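Local coordinates for Aureochrome1 (Vaucheria frigida, PDB 3UE6), which binds flavin mononucleotide in a LOV domain of the PAS fold and serves as a blue-light photoreceptor, probably in signalling, at residues A44-D52 and Y62-L70. Numbering follows the deposited sequence.
With FMN (flavin mononucleotide), chain G.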
# COMPACT_ATOMS: atom_id res chain seq x y z
N ALA A 44 1.41 -9.40 3.31
CA ALA A 44 0.78 -9.81 2.07
C ALA A 44 1.86 -10.31 1.14
O ALA A 44 2.80 -9.58 0.82
CB ALA A 44 0.05 -8.63 1.45
N GLN A 45 1.75 -11.56 0.72
CA GLN A 45 2.77 -12.14 -0.13
C GLN A 45 2.41 -11.92 -1.60
O GLN A 45 2.14 -12.86 -2.35
CB GLN A 45 2.99 -13.61 0.22
CG GLN A 45 3.60 -13.75 1.61
CD GLN A 45 3.79 -15.19 2.04
OE1 GLN A 45 2.84 -15.97 2.07
NE2 GLN A 45 5.02 -15.54 2.38
N GLN A 46 2.40 -10.65 -1.97
CA GLN A 46 1.99 -10.20 -3.29
C GLN A 46 0.51 -10.44 -3.58
O GLN A 46 0.08 -10.36 -4.73
CB GLN A 46 2.88 -10.79 -4.39
CG GLN A 46 4.09 -9.92 -4.71
CD GLN A 46 3.69 -8.53 -5.16
OE1 GLN A 46 2.72 -8.35 -5.89
NE2 GLN A 46 4.45 -7.53 -4.73
N ASN A 47 -0.28 -10.73 -2.55
CA ASN A 47 -1.73 -10.78 -2.72
C ASN A 47 -2.41 -9.61 -2.02
O ASN A 47 -2.75 -9.69 -0.84
CB ASN A 47 -2.33 -12.09 -2.20
CG ASN A 47 -1.74 -13.30 -2.88
OD1 ASN A 47 -1.34 -13.25 -4.04
ND2 ASN A 47 -1.69 -14.41 -2.15
N PHE A 48 -2.60 -8.51 -2.74
CA PHE A 48 -3.26 -7.36 -2.15
C PHE A 48 -3.99 -6.50 -3.17
O PHE A 48 -3.79 -6.64 -4.38
CB PHE A 48 -2.26 -6.51 -1.36
CG PHE A 48 -1.20 -5.88 -2.21
CD1 PHE A 48 -1.40 -4.63 -2.79
CD2 PHE A 48 0.01 -6.53 -2.43
CE1 PHE A 48 -0.41 -4.04 -3.58
CE2 PHE A 48 1.00 -5.94 -3.22
CZ PHE A 48 0.79 -4.70 -3.79
N VAL A 49 -4.84 -5.61 -2.67
CA VAL A 49 -5.48 -4.61 -3.51
C VAL A 49 -5.47 -3.25 -2.81
O VAL A 49 -5.24 -3.15 -1.61
CB VAL A 49 -6.94 -5.00 -3.85
CG1 VAL A 49 -6.98 -6.33 -4.59
CG2 VAL A 49 -7.77 -5.08 -2.58
N ILE A 50 -5.70 -2.20 -3.59
CA ILE A 50 -5.89 -0.86 -3.05
C ILE A 50 -7.22 -0.32 -3.56
O ILE A 50 -7.49 -0.35 -4.76
CB ILE A 50 -4.80 0.11 -3.52
CG1 ILE A 50 -3.40 -0.47 -3.30
CG2 ILE A 50 -4.93 1.44 -2.78
CD1 ILE A 50 -2.91 -0.38 -1.88
N THR A 51 -8.06 0.16 -2.65
CA THR A 51 -9.32 0.78 -3.03
C THR A 51 -9.28 2.28 -2.79
O THR A 51 -8.50 2.76 -1.97
CB THR A 51 -10.50 0.17 -2.27
OG1 THR A 51 -10.40 0.52 -0.89
CG2 THR A 51 -10.50 -1.34 -2.42
N ASP A 52 -10.12 3.01 -3.51
CA ASP A 52 -10.26 4.44 -3.31
C ASP A 52 -11.57 4.74 -2.60
O ASP A 52 -12.65 4.59 -3.17
CB ASP A 52 -10.23 5.17 -4.66
CG ASP A 52 -10.02 6.66 -4.52
OD1 ASP A 52 -10.44 7.23 -3.49
OD2 ASP A 52 -9.42 7.26 -5.43
N TYR A 62 -5.90 -0.53 -7.70
CA TYR A 62 -4.72 -1.33 -8.03
C TYR A 62 -4.86 -2.75 -7.47
O TYR A 62 -5.45 -2.94 -6.41
CB TYR A 62 -3.43 -0.68 -7.55
CG TYR A 62 -2.20 -1.51 -7.88
CD1 TYR A 62 -1.51 -1.32 -9.07
CD2 TYR A 62 -1.76 -2.51 -7.03
CE1 TYR A 62 -0.41 -2.10 -9.39
CE2 TYR A 62 -0.66 -3.29 -7.33
CZ TYR A 62 0.01 -3.08 -8.52
OH TYR A 62 1.11 -3.85 -8.82
N ALA A 63 -4.32 -3.73 -8.19
CA ALA A 63 -4.33 -5.11 -7.74
C ALA A 63 -3.02 -5.81 -8.10
O ALA A 63 -2.55 -5.72 -9.25
CB ALA A 63 -5.51 -5.86 -8.32
N SER A 64 -2.41 -6.49 -7.13
CA SER A 64 -1.12 -7.14 -7.35
C SER A 64 -1.28 -8.36 -8.24
O SER A 64 -2.35 -8.95 -8.32
CB SER A 64 -0.48 -7.53 -6.02
OG SER A 64 -1.34 -8.36 -5.25
N ARG A 65 -0.20 -8.75 -8.93
CA ARG A 65 -0.26 -9.90 -9.82
C ARG A 65 -0.62 -11.15 -9.04
O ARG A 65 -1.24 -12.07 -9.56
CB ARG A 65 1.06 -10.10 -10.57
CG ARG A 65 2.18 -10.63 -9.70
CD ARG A 65 3.28 -11.28 -10.53
NE ARG A 65 4.16 -10.31 -11.18
CZ ARG A 65 5.45 -10.53 -11.43
NH1 ARG A 65 6.01 -11.68 -11.08
NH2 ARG A 65 6.17 -9.60 -12.03
N GLY A 66 -0.23 -11.18 -7.77
CA GLY A 66 -0.51 -12.32 -6.92
C GLY A 66 -2.01 -12.47 -6.74
O GLY A 66 -2.54 -13.58 -6.80
N PHE A 67 -2.68 -11.35 -6.54
CA PHE A 67 -4.12 -11.32 -6.41
C PHE A 67 -4.83 -11.78 -7.69
O PHE A 67 -5.81 -12.51 -7.64
CB PHE A 67 -4.59 -9.93 -6.03
CG PHE A 67 -6.08 -9.79 -5.96
CD1 PHE A 67 -6.75 -9.97 -4.76
CD2 PHE A 67 -6.82 -9.49 -7.09
CE1 PHE A 67 -8.12 -9.85 -4.69
CE2 PHE A 67 -8.19 -9.37 -7.03
CZ PHE A 67 -8.85 -9.55 -5.83
N LEU A 68 -4.33 -11.34 -8.83
CA LEU A 68 -4.90 -11.76 -10.11
C LEU A 68 -4.83 -13.27 -10.25
O LEU A 68 -5.81 -13.92 -10.60
CB LEU A 68 -4.20 -11.08 -11.29
CG LEU A 68 -4.30 -9.56 -11.39
CD1 LEU A 68 -3.71 -9.07 -12.70
CD2 LEU A 68 -5.75 -9.09 -11.25
N THR A 69 -3.66 -13.84 -9.95
CA THR A 69 -3.46 -15.28 -10.13
C THR A 69 -4.18 -16.10 -9.07
O THR A 69 -4.47 -17.28 -9.28
CB THR A 69 -1.97 -15.65 -10.18
OG1 THR A 69 -1.37 -15.43 -8.90
CG2 THR A 69 -1.25 -14.81 -11.23
N LEU A 70 -4.44 -15.49 -7.92
CA LEU A 70 -5.15 -16.18 -6.85
C LEU A 70 -6.64 -16.25 -7.15
O LEU A 70 -7.29 -17.27 -6.91
CB LEU A 70 -4.92 -15.47 -5.52
CG LEU A 70 -5.90 -15.85 -4.42
CD1 LEU A 70 -5.51 -17.18 -3.78
CD2 LEU A 70 -5.97 -14.75 -3.38
N1 FMN G . -14.59 -9.14 0.68
C2 FMN G . -14.36 -10.46 0.36
O2 FMN G . -15.27 -11.29 0.46
N3 FMN G . -13.11 -10.86 -0.06
C4 FMN G . -12.09 -9.94 -0.17
O4 FMN G . -10.98 -10.29 -0.55
C4A FMN G . -12.32 -8.60 0.14
N5 FMN G . -11.31 -7.66 0.04
C5A FMN G . -11.55 -6.34 0.35
C6 FMN G . -10.53 -5.41 0.24
C7 FMN G . -10.76 -4.08 0.56
C7M FMN G . -9.65 -3.07 0.44
C8 FMN G . -12.02 -3.68 0.99
C8M FMN G . -12.26 -2.24 1.33
C9 FMN G . -13.04 -4.61 1.10
C9A FMN G . -12.81 -5.95 0.78
N10 FMN G . -13.83 -6.89 0.87
C10 FMN G . -13.58 -8.21 0.57
C1' FMN G . -15.20 -6.53 1.35
C2' FMN G . -16.14 -6.04 0.26
O2' FMN G . -15.47 -5.17 -0.61
C3' FMN G . -17.32 -5.33 0.93
O3' FMN G . -16.87 -4.23 1.68
C4' FMN G . -18.06 -6.31 1.83
O4' FMN G . -18.59 -7.35 1.04
C5' FMN G . -19.20 -5.66 2.61
O5' FMN G . -19.87 -4.72 1.80
P FMN G . -21.30 -5.04 1.13
O1P FMN G . -21.11 -6.17 0.15
O2P FMN G . -21.80 -3.82 0.38
O3P FMN G . -22.32 -5.43 2.17
O HOH W 1 2.14 -6.87 -8.64
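S64 meets the backbone of Q46 and F48 through its hydroxyl. OG donates to Q46 O at 2.5 Å, from above the carbonyl plane, and accepts from F48 N at 2.8 Å. With chi1 at 56°, OG lies between its own N and carbonyl carbon, where it serves Q46 O and F48 N at once. S64 N returns a nearly straight bond to F48 O (3.1 Å). S64 is also the N-cap of helix 65-71. In the antiparallel strands, I50 N donates to Y62 O at 2.9 Å. A water links Q46 OE1, Y62 OH and R65 N, while Q46 NE2 is held by L132 O and N141 OD1 of the second subunit.

S64 CB sits over one face of the F48 ring, 3.8 Å from its centroid, and F48 CE1 meets the Y62 ring edge at CE2 (3.8 Å). With an alanine in place of F48, S64 CB would probably lose this ring face and Y62 its edge partner, leaving a gap by L132 of the second subunit. On the other sheet face, with A63, V49 CG1 lies centrally over the F67 ring, while CG2 faces the flavin.

Strand 60-63 is outermost within this chain, 48-52 lies between it and 139-145, and F67 packs on helix 75-78.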